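Local coordinates for protein kojibiose phosphorylase (Gut metagenome, PDB 6W0P) that belongs to the glycoside hydrolase family 65 enzymes, with a helical catalytic domain between two beta-rich domains, at residues I269-T272 with K273-E276; Y742-I745 with D746-I750; E662-M666 with T667-A671; W130-Q134 with A135-I139. All blocks are in the same frame, centred on the assembly; numbering follows the deposited sequence.

Contact 1: residues I269-T272 with K273-E276; sequences IALT and KLKE
Ile269 and Lys273 run side by side, one helical turn apart, and the methyl CG2 of Ile269 lies 3.8 Å from CE of Lys273. With CG1 turned beside the backbone N (chi1 -63°), Ile269 leaves CG2 on the side where the lysine chain passes. The lysine amine has a long, weak ion pair with Glu151. Leu271 and Leu274 meet more loosely, CD2 of Leu271 standing 4.4 Å from CD2 of Leu274. Leu271 has CG beside its backbone N, whereas Leu274 holds CG anti to it (chi1 -178°) and rests on Val214 and Tyr250 of the adjoining sheet. On the solvent side Thr272 and Glu276 point the same way; the Thr272 methyl CG2 comes within 3.9 Å of OE1 of Glu276, while Thr272 OG1 turns back to bond the carbonyl of Asp268. Four backbone bonds fix this spacing, from Lys273 N to Ile269 O (3.0 Å, 170° at the hydrogen) through to Glu276 N to Thr272 O (3.0 Å). Regular i to i+4 bonding, with Ala270 and Leu274 turned to strands 245-256 and 210-217 and Thr272 exposed, is typical of an amphipathic alpha-helix lying against a beta-sheet.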
loop_
_atom_site.group_PDB
_atom_site.type_symbol
_atom_site.label_atom_id
_atom_site.label_comp_id
_atom_site.label_asym_id
_atom_site.label_seq_id
_atom_site.Cartn_x
_atom_site.Cartn_y
_atom_site.Cartn_z
ATOM N N ILE A 269 -16.085 -40.540 -18.857
ATOM C CA ILE A 269 -16.842 -39.479 -19.582
ATOM C C ILE A 269 -15.939 -38.918 -20.691
ATOM O O ILE A 269 -16.391 -38.848 -21.844
ATOM C CB ILE A 269 -17.348 -38.389 -18.622
ATOM C CG1 ILE A 269 -18.336 -38.973 -17.605
ATOM C CG2 ILE A 269 -17.947 -37.225 -19.404
ATOM C CD1 ILE A 269 -18.511 -38.121 -16.354
ATOM N N ALA A 270 -14.682 -38.615 -20.381
ATOM C CA ALA A 270 -13.756 -38.017 -21.365
ATOM C C ALA A 270 -13.623 -38.956 -22.572
ATOM O O ALA A 270 -13.783 -38.480 -23.723
ATOM C CB ALA A 270 -12.433 -37.700 -20.724
ATOM N N LEU A 271 -13.399 -40.250 -22.329
ATOM C CA LEU A 271 -13.169 -41.246 -23.409
ATOM C C LEU A 271 -14.434 -41.462 -24.237
ATOM O O LEU A 271 -14.291 -41.636 -25.465
ATOM C CB LEU A 271 -12.687 -42.559 -22.794
ATOM C CG LEU A 271 -11.256 -42.533 -22.280
ATOM C CD1 LEU A 271 -10.786 -43.943 -21.951
ATOM C CD2 LEU A 271 -10.333 -41.877 -23.290
ATOM N N THR A 272 -15.608 -41.486 -23.597
ATOM C CA THR A 272 -16.927 -41.653 -24.272
ATOM C C THR A 272 -17.155 -40.486 -25.244
ATOM O O THR A 272 -17.487 -40.745 -26.426
ATOM C CB THR A 272 -18.069 -41.797 -23.259
ATOM O OG1 THR A 272 -17.723 -42.842 -22.344
ATOM C CG2 THR A 272 -19.395 -42.113 -23.914
ATOM N N LYS A 273 -16.953 -39.241 -24.799
ATOM C CA LYS A 273 -17.160 -38.046 -25.666
ATOM C C LYS A 273 -16.070 -37.985 -26.747
ATOM O O LYS A 273 -16.407 -37.732 -27.908
ATOM C CB LYS A 273 -17.223 -36.780 -24.804
ATOM C CG LYS A 273 -18.599 -36.478 -24.219
ATOM C CD LYS A 273 -18.518 -35.708 -22.922
ATOM C CE LYS A 273 -19.842 -35.584 -22.201
ATOM N NZ LYS A 273 -20.426 -34.249 -22.417
ATOM N N LEU A 274 -14.801 -38.224 -26.397
ATOM C CA LEU A 274 -13.702 -38.275 -27.398
ATOM C C LEU A 274 -14.100 -39.222 -28.538
ATOM O O LEU A 274 -14.001 -38.814 -29.718
ATOM C CB LEU A 274 -12.415 -38.760 -26.727
ATOM C CG LEU A 274 -11.197 -38.803 -27.651
ATOM C CD1 LEU A 274 -10.859 -37.412 -28.182
ATOM C CD2 LEU A 274 -10.002 -39.426 -26.950
ATOM N N LYS A 275 -14.572 -40.419 -28.175
ATOM C CA LYS A 275 -15.017 -41.497 -29.102
ATOM C C LYS A 275 -16.151 -40.974 -29.992
ATOM O O LYS A 275 -16.004 -41.041 -31.233
ATOM C CB LYS A 275 -15.406 -42.750 -28.294
ATOM C CG LYS A 275 -15.997 -43.906 -29.086
ATOM C CD LYS A 275 -15.141 -44.333 -30.267
ATOM C CE LYS A 275 -15.652 -45.586 -30.952
ATOM N NZ LYS A 275 -15.112 -45.700 -32.329
ATOM N N GLU A 276 -17.227 -40.445 -29.400
ATOM C CA GLU A 276 -18.377 -39.872 -30.162
ATOM C C GLU A 276 -17.835 -38.828 -31.150
ATOM O O GLU A 276 -18.201 -38.902 -32.335
ATOM C CB GLU A 276 -19.441 -39.280 -29.229
ATOM C CG GLU A 276 -20.562 -40.259 -28.870
ATOM C CD GLU A 276 -21.024 -40.293 -27.410
ATOM O OE1 GLU A 276 -21.622 -41.328 -27.012
ATOM O OE2 GLU A 276 -20.790 -39.297 -26.657
#

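Contact 2: residues Y742-I745 with D746-I750; sequences YELI and DKLEI
Tyr742 has its ring beside the backbone N (chi1 -57°), and Ile750, with CG1 in the equivalent position, reaches it from the opposite direction. Their meeting is a CH-pi contact: CD1 of Ile750 stands 3.7 Å from the centroid of the Tyr742 ring, 25° off its normal and displaced toward the rim, nearest CE1 and CZ. Leu748, nearer the turn, divides its two methyls between two partners. Its CD2 packs on CB of Tyr742 at 3.5 Å, and its CD1 meets CD1 of Leu744 at 3.6 Å. No direct hydrogen bond joins the two segments; at the turn a water does so instead, accepting from Ile745 N at 2.8 Å and donating to Lys747 O at 2.7 Å. On the outer side Lys747 NZ forms a salt bridge with Glu749 OE1 (3.0 Å). The strand axes come no closer than 7.3 Å, at 140°, too far for backbone pairing, and each strand bonds elsewhere: Tyr742 and Leu744 pair with strand 733-737, whereas Leu748 and Ile750 pair with strand 722-726. The chain thus passes here from the edge strand of one sheet, 740-744, to the edge strand of another, 747-751, with Ile735 and Val737 beneath the apolar side chains.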
loop_
_atom_site.group_PDB
_atom_site.type_symbol
_atom_site.label_atom_id
_atom_site.label_comp_id
_atom_site.label_asym_id
_atom_site.label_seq_id
_atom_site.Cartn_x
_atom_site.Cartn_y
_atom_site.Cartn_z
ATOM N N TYR A 742 -45.243 4.224 -32.846
ATOM C CA TYR A 742 -45.756 3.383 -33.945
ATOM C C TYR A 742 -46.111 2.019 -33.376
ATOM O O TYR A 742 -45.639 1.659 -32.275
ATOM C CB TYR A 742 -44.712 3.208 -35.047
ATOM C CG TYR A 742 -44.187 4.485 -35.655
ATOM C CD1 TYR A 742 -43.289 5.296 -34.977
ATOM C CD2 TYR A 742 -44.594 4.886 -36.910
ATOM C CE1 TYR A 742 -42.800 6.462 -35.540
ATOM C CE2 TYR A 742 -44.110 6.045 -37.494
ATOM C CZ TYR A 742 -43.214 6.841 -36.804
ATOM O OH TYR A 742 -42.733 7.986 -37.366
ATOM N N GLU A 743 -46.888 1.279 -34.147
ATOM C CA GLU A 743 -47.192 -0.148 -33.932
ATOM C C GLU A 743 -46.479 -0.941 -35.036
ATOM O O GLU A 743 -47.018 -1.013 -36.143
ATOM C CB GLU A 743 -48.711 -0.353 -33.967
ATOM C CG GLU A 743 -49.416 0.095 -32.684
ATOM C CD GLU A 743 -50.920 -0.147 -32.698
ATOM O OE1 GLU A 743 -51.508 -0.114 -33.796
ATOM O OE2 GLU A 743 -51.500 -0.399 -31.621
ATOM N N LEU A 744 -45.330 -1.535 -34.734
ATOM C CA LEU A 744 -44.575 -2.360 -35.708
ATOM C C LEU A 744 -45.236 -3.738 -35.819
ATOM O O LEU A 744 -45.487 -4.374 -34.798
ATOM C CB LEU A 744 -43.132 -2.465 -35.224
ATOM C CG LEU A 744 -42.242 -3.412 -36.004
ATOM C CD1 LEU A 744 -42.179 -3.006 -37.466
ATOM C CD2 LEU A 744 -40.852 -3.463 -35.378
ATOM N N ILE A 745 -45.558 -4.164 -37.026
ATOM C CA ILE A 745 -46.098 -5.531 -37.262
ATOM C C ILE A 745 -45.070 -6.293 -38.105
ATOM O O ILE A 745 -44.548 -7.289 -37.605
ATOM C CB ILE A 745 -47.500 -5.466 -37.895
ATOM C CG1 ILE A 745 -48.501 -4.829 -36.922
ATOM C CG2 ILE A 745 -47.958 -6.851 -38.339
ATOM C CD1 ILE A 745 -49.832 -4.395 -37.551
ATOM N N ASP A 746 -44.754 -5.795 -39.304
ATOM C CA ASP A 746 -43.752 -6.401 -40.223
ATOM C C ASP A 746 -42.649 -5.384 -40.545
ATOM O O ASP A 746 -41.468 -5.756 -40.457
ATOM C CB ASP A 746 -44.438 -6.934 -41.474
ATOM C CG ASP A 746 -45.195 -5.874 -42.264
ATOM O OD1 ASP A 746 -45.783 -4.926 -41.656
ATOM O OD2 ASP A 746 -45.172 -5.991 -43.487
ATOM N N LYS A 747 -43.000 -4.136 -40.841
ATOM C CA LYS A 747 -42.062 -3.146 -41.423
ATOM C C LYS A 747 -42.497 -1.728 -41.065
ATOM O O LYS A 747 -43.728 -1.422 -41.144
ATOM C CB LYS A 747 -42.025 -3.346 -42.935
ATOM C CG LYS A 747 -41.039 -2.498 -43.721
ATOM C CD LYS A 747 -40.859 -3.066 -45.136
ATOM C CE LYS A 747 -40.247 -2.106 -46.130
ATOM N NZ LYS A 747 -38.821 -1.861 -45.803
ATOM N N LEU A 748 -41.509 -0.914 -40.683
ATOM C CA LEU A 748 -41.615 0.554 -40.489
ATOM C C LEU A 748 -40.541 1.235 -41.351
ATOM O O LEU A 748 -39.361 0.858 -41.251
ATOM C CB LEU A 748 -41.408 0.865 -39.001
ATOM C CG LEU A 748 -42.665 1.134 -38.182
ATOM C CD1 LEU A 748 -43.752 0.096 -38.433
ATOM C CD2 LEU A 748 -42.329 1.179 -36.711
ATOM N N GLU A 749 -40.936 2.240 -42.124
ATOM C CA GLU A 749 -40.031 3.072 -42.961
ATOM C C GLU A 749 -40.223 4.513 -42.500
ATOM O O GLU A 749 -41.285 5.058 -42.815
ATOM C CB GLU A 749 -40.407 2.880 -44.432
ATOM C CG GLU A 749 -39.275 3.023 -45.420
ATOM C CD GLU A 749 -39.476 2.184 -46.683
ATOM O OE1 GLU A 749 -39.509 0.923 -46.584
ATOM O OE2 GLU A 749 -39.636 2.782 -47.765
ATOM N N ILE A 750 -39.296 5.064 -41.712
ATOM C CA ILE A 750 -39.442 6.425 -41.105
ATOM C C ILE A 750 -38.416 7.362 -41.741
ATOM O O ILE A 750 -37.237 7.025 -41.688
ATOM C CB ILE A 750 -39.307 6.363 -39.573
ATOM C CG1 ILE A 750 -40.415 5.499 -38.968
ATOM C CG2 ILE A 750 -39.294 7.757 -38.958
ATOM C CD1 ILE A 750 -40.248 5.233 -37.494
HETATM O O HOH W 1 -45.336 -2.440 -39.279
#

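Contact 3: residues E662-M666 with T667-A671; sequences EGIHM and TSIAA
The start of helix 666-680 is built here, with His665 at the N-cap position and the loop 662-665 leading into it. The first turn is closed by Ile669 N bonding to His665 O (2.9 Å, 149° at the hydrogen) and by Ala670 N bonding to Met666 O (2.9 Å); in both the donor lies in the carbonyl plane. Beside these bonds Ile669 folds back on the loop: with CG1 beside its backbone N (chi1 -73°), it sends CD1 past the His665 carbonyl to Ile664, where CD1 of Ile664 and CD1 of Ile669 are 3.8 Å apart. Ile664 meets it with CG1 held between the backbone N and the carbonyl carbon (chi1 65°), a cramped rotamer. The other branch of Ile669, CG2, is approached at an angle by the thioether end of Met666, whose chain bends at chi2 and chi3 to bring CE to 4.0 Å from Ile669 CG2. His665 contributes its CB, 3.8 Å from CB of Ser668, while its imidazole turns from the helix: ND1 bonds Asp652 and NE2 has a weak bond to Asn659. Thr667 OG1 is likewise satisfied, by Asp351 of helix 351-361. Every touching residue is buried, and Met666 and Ala670 rest on Met321 of helix 308-324. The arrangement is that of an alpha-helix N-terminus whose first turn is set into the helical core of the family 65 catalytic domain.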
loop_
_atom_site.group_PDB
_atom_site.type_symbol
_atom_site.label_atom_id
_atom_site.label_comp_id
_atom_site.label_asym_id
_atom_site.label_seq_id
_atom_site.Cartn_x
_atom_site.Cartn_y
_atom_site.Cartn_z
ATOM N N GLU A 662 -0.897 -8.784 -24.378
ATOM C CA GLU A 662 -1.328 -9.414 -23.103
ATOM C C GLU A 662 -2.678 -10.118 -23.275
ATOM O O GLU A 662 -3.011 -11.003 -22.445
ATOM C CB GLU A 662 -1.518 -8.380 -21.988
ATOM C CG GLU A 662 -0.253 -7.687 -21.503
ATOM C CD GLU A 662 -0.520 -6.574 -20.492
ATOM O OE1 GLU A 662 -1.609 -6.551 -19.898
ATOM O OE2 GLU A 662 0.345 -5.706 -20.318
ATOM N N GLY A 663 -3.459 -9.731 -24.276
ATOM C CA GLY A 663 -4.849 -10.215 -24.396
ATOM C C GLY A 663 -5.744 -9.153 -24.991
ATOM O O GLY A 663 -5.291 -8.004 -25.168
ATOM N N ILE A 664 -6.943 -9.552 -25.384
ATOM C CA ILE A 664 -7.962 -8.627 -25.951
ATOM C C ILE A 664 -8.593 -7.896 -24.761
ATOM O O ILE A 664 -8.500 -8.433 -23.610
ATOM C CB ILE A 664 -8.991 -9.401 -26.800
ATOM C CG1 ILE A 664 -9.833 -10.373 -25.966
ATOM C CG2 ILE A 664 -8.307 -10.115 -27.948
ATOM C CD1 ILE A 664 -10.828 -11.144 -26.789
ATOM N N HIS A 665 -9.177 -6.728 -25.015
ATOM C CA HIS A 665 -9.858 -5.876 -24.012
ATOM C C HIS A 665 -11.380 -6.083 -24.102
ATOM O O HIS A 665 -12.040 -5.472 -24.975
ATOM C CB HIS A 665 -9.482 -4.417 -24.230
ATOM C CG HIS A 665 -8.033 -4.121 -24.149
ATOM N ND1 HIS A 665 -7.168 -4.487 -25.128
ATOM C CD2 HIS A 665 -7.320 -3.427 -23.242
ATOM C CE1 HIS A 665 -5.970 -4.047 -24.827
ATOM N NE2 HIS A 665 -6.036 -3.402 -23.679
ATOM N N MET A 666 -11.903 -6.902 -23.199
ATOM C CA MET A 666 -13.275 -7.439 -23.280
ATOM C C MET A 666 -14.274 -6.272 -23.162
ATOM O O MET A 666 -15.192 -6.198 -23.973
ATOM C CB MET A 666 -13.458 -8.461 -22.158
ATOM C CG MET A 666 -14.290 -9.659 -22.526
ATOM S SD MET A 666 -13.811 -10.408 -24.090
ATOM C CE MET A 666 -15.340 -10.139 -24.979
ATOM N N THR A 667 -14.096 -5.373 -22.198
ATOM C CA THR A 667 -15.023 -4.228 -21.973
ATOM C C THR A 667 -14.999 -3.307 -23.197
ATOM O O THR A 667 -16.059 -2.849 -23.614
ATOM C CB THR A 667 -14.698 -3.440 -20.705
ATOM O OG1 THR A 667 -15.012 -4.306 -19.630
ATOM C CG2 THR A 667 -15.531 -2.184 -20.566
ATOM N N SER A 668 -13.826 -3.057 -23.746
ATOM C CA SER A 668 -13.651 -2.231 -24.961
ATOM C C SER A 668 -14.410 -2.877 -26.126
ATOM O O SER A 668 -15.081 -2.147 -26.896
ATOM C CB SER A 668 -12.205 -2.029 -25.283
ATOM O OG SER A 668 -12.108 -1.623 -26.641
ATOM N N ILE A 669 -14.360 -4.202 -26.210
ATOM C CA ILE A 669 -15.062 -4.994 -27.249
ATOM C C ILE A 669 -16.572 -4.820 -27.062
ATOM O O ILE A 669 -17.237 -4.532 -28.073
ATOM C CB ILE A 669 -14.572 -6.459 -27.208
ATOM C CG1 ILE A 669 -13.162 -6.532 -27.794
ATOM C CG2 ILE A 669 -15.512 -7.406 -27.940
ATOM C CD1 ILE A 669 -12.497 -7.854 -27.635
ATOM N N ALA A 670 -17.082 -4.964 -25.832
ATOM C CA ALA A 670 -18.514 -4.814 -25.499
ATOM C C ALA A 670 -18.942 -3.381 -25.806
ATOM O O ALA A 670 -20.046 -3.197 -26.319
ATOM C CB ALA A 670 -18.779 -5.135 -24.051
ATOM N N ALA A 671 -18.083 -2.411 -25.501
ATOM C CA ALA A 671 -18.376 -0.965 -25.612
ATOM C C ALA A 671 -18.623 -0.588 -27.073
ATOM O O ALA A 671 -19.330 0.392 -27.291
ATOM C CB ALA A 671 -17.245 -0.154 -25.039
#

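Contact 4: residues W130-Q134 with A135-I139; sequences WLTNQ and AKIKI
Over the centre of one face of the Trp130 ring system sits a methyl, CG2 of Thr132, 3.5 Å above the plane; Ile137 CD1 comes obliquely and more loosely, 4.3 Å from Trp130 CE3. The same Ile137 CD1 lies 3.9 Å from CG2 of Thr132, making a three-way apolar cluster on one side of the hairpin. Thr132 manages this by putting CG2 between its backbone N and carbonyl carbon, which leaves OG1 anti to the N (chi1 164°) and bonded to His98 and Glu101; Glu101 also takes the Trp130 NE1 hydrogen bond. On the other sheet face Leu131 crosses the stem of Lys136, CD2 of Leu131 touching CG of Lys136 at 3.8 Å. Between the strands, Trp130 and Ile137 form a hydrogen-bonded pair closed by both bonds, Trp130 N to Ile137 O at 2.8 Å and Ile137 N to Trp130 O at 2.9 Å. Thr132 and Ala135 are paired likewise, though Ala135 N meets Thr132 O from above the carbonyl plane, 41° out of it. Asn133, with positive phi (56°), and Gln134 occupy the corner positions. This is the geometry of a beta-hairpin closed by a two-residue type II' turn, here in the large antiparallel sheet of the N-terminal domain.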
loop_
_atom_site.group_PDB
_atom_site.type_symbol
_atom_site.label_atom_id
_atom_site.label_comp_id
_atom_site.label_asym_id
_atom_site.label_seq_id
_atom_site.Cartn_x
_atom_site.Cartn_y
_atom_site.Cartn_z
ATOM N N TRP A 130 7.851 -24.689 -45.458
ATOM C CA TRP A 130 9.130 -24.987 -44.769
ATOM C C TRP A 130 10.173 -25.352 -45.823
ATOM O O TRP A 130 9.967 -26.374 -46.523
ATOM C CB TRP A 130 8.903 -26.135 -43.786
ATOM C CG TRP A 130 10.043 -26.435 -42.874
ATOM C CD1 TRP A 130 11.131 -25.657 -42.593
ATOM C CD2 TRP A 130 10.167 -27.610 -42.072
ATOM N NE1 TRP A 130 11.930 -26.281 -41.674
ATOM C CE2 TRP A 130 11.361 -27.479 -41.334
ATOM C CE3 TRP A 130 9.381 -28.754 -41.907
ATOM C CZ2 TRP A 130 11.789 -28.460 -40.442
ATOM C CZ3 TRP A 130 9.813 -29.731 -41.035
ATOM C CH2 TRP A 130 11.000 -29.583 -40.312
ATOM N N LEU A 131 11.215 -24.528 -45.956
ATOM C CA LEU A 131 12.390 -24.802 -46.816
ATOM C C LEU A 131 13.437 -25.492 -45.936
ATOM O O LEU A 131 14.161 -24.821 -45.214
ATOM C CB LEU A 131 12.887 -23.494 -47.436
ATOM C CG LEU A 131 11.797 -22.543 -47.944
ATOM C CD1 LEU A 131 12.422 -21.351 -48.659
ATOM C CD2 LEU A 131 10.810 -23.248 -48.863
ATOM N N THR A 132 13.414 -26.824 -45.938
ATOM C CA THR A 132 14.264 -27.703 -45.102
ATOM C C THR A 132 15.056 -28.636 -46.023
ATOM O O THR A 132 14.428 -29.515 -46.665
ATOM C CB THR A 132 13.432 -28.475 -44.068
ATOM O OG1 THR A 132 14.256 -29.545 -43.583
ATOM C CG2 THR A 132 12.116 -28.988 -44.620
ATOM N N ASN A 133 16.382 -28.424 -46.065
ATOM C CA ASN A 133 17.376 -29.144 -46.907
ATOM C C ASN A 133 16.954 -29.020 -48.372
ATOM O O ASN A 133 17.016 -27.887 -48.907
ATOM C CB ASN A 133 17.592 -30.575 -46.407
ATOM C CG ASN A 133 18.290 -30.588 -45.066
ATOM O OD1 ASN A 133 18.990 -29.634 -44.730
ATOM N ND2 ASN A 133 18.083 -31.631 -44.285
ATOM N N GLN A 134 16.544 -30.127 -48.986
ATOM C CA GLN A 134 16.297 -30.193 -50.449
ATOM C C GLN A 134 14.790 -30.099 -50.706
ATOM O O GLN A 134 14.411 -30.154 -51.862
ATOM C CB GLN A 134 16.886 -31.481 -51.047
ATOM C CG GLN A 134 18.367 -31.703 -50.736
ATOM C CD GLN A 134 19.202 -30.453 -50.907
ATOM O OE1 GLN A 134 19.745 -29.906 -49.943
ATOM N NE2 GLN A 134 19.289 -29.975 -52.140
ATOM N N ALA A 135 13.990 -29.994 -49.647
ATOM C CA ALA A 135 12.519 -30.142 -49.666
ATOM C C ALA A 135 11.858 -28.791 -49.411
ATOM O O ALA A 135 12.403 -27.996 -48.615
ATOM C CB ALA A 135 12.074 -31.149 -48.632
ATOM N N LYS A 136 10.736 -28.564 -50.092
ATOM C CA LYS A 136 9.720 -27.542 -49.751
ATOM C C LYS A 136 8.465 -28.283 -49.265
ATOM O O LYS A 136 7.840 -29.011 -50.094
ATOM C CB LYS A 136 9.441 -26.651 -50.965
ATOM C CG LYS A 136 10.669 -25.934 -51.485
ATOM C CD LYS A 136 10.349 -24.824 -52.436
ATOM C CE LYS A 136 11.586 -24.397 -53.205
ATOM N NZ LYS A 136 11.383 -23.110 -53.911
ATOM N N ILE A 137 8.151 -28.157 -47.968
ATOM C CA ILE A 137 6.958 -28.792 -47.342
ATOM C C ILE A 137 5.935 -27.704 -46.970
ATOM O O ILE A 137 6.201 -26.867 -46.075
ATOM C CB ILE A 137 7.375 -29.660 -46.153
ATOM C CG1 ILE A 137 8.685 -30.413 -46.435
ATOM C CG2 ILE A 137 6.242 -30.604 -45.775
ATOM C CD1 ILE A 137 9.089 -31.377 -45.351
ATOM N N LYS A 138 4.806 -27.705 -47.672
ATOM C CA LYS A 138 3.635 -26.849 -47.352
ATOM C C LYS A 138 2.888 -27.473 -46.162
ATOM O O LYS A 138 2.431 -28.631 -46.259
ATOM C CB LYS A 138 2.771 -26.674 -48.599
ATOM C CG LYS A 138 1.898 -25.431 -48.567
ATOM C CD LYS A 138 0.689 -25.548 -49.459
ATOM C CE LYS A 138 -0.356 -24.488 -49.187
ATOM N NZ LYS A 138 -1.594 -24.817 -49.925
ATOM N N ILE A 139 2.860 -26.751 -45.042
ATOM C CA ILE A 139 2.195 -27.165 -43.772
ATOM C C ILE A 139 0.907 -26.360 -43.660
ATOM O O ILE A 139 1.002 -25.119 -43.707
ATOM C CB ILE A 139 3.064 -26.861 -42.533
ATOM C CG1 ILE A 139 4.505 -27.362 -42.664
ATOM C CG2 ILE A 139 2.380 -27.374 -41.268
ATOM C CD1 ILE A 139 4.610 -28.809 -42.937
#

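Contact 3 alone is wholly buried, about 7 Å between its centre and that of the chain, whereas contacts 1, 2 and 4 lie 30 to 41 Å out and are partly exposed. None touches another: the nearest atoms are about 21 Å apart, between contacts 1 and 4. Those two nevertheless share the large antiparallel sheet, contact 4 as a hairpin within it and contact 1 as a helix laid on its strands. Contacts 1 and 3 both rely on i to i+4 helical bonds, one mid-helix, one at a helix start. Contacts 2 and 4 both turn between strands, but only contact 4 pairs its strands directly; contact 2 uses side chains and a water.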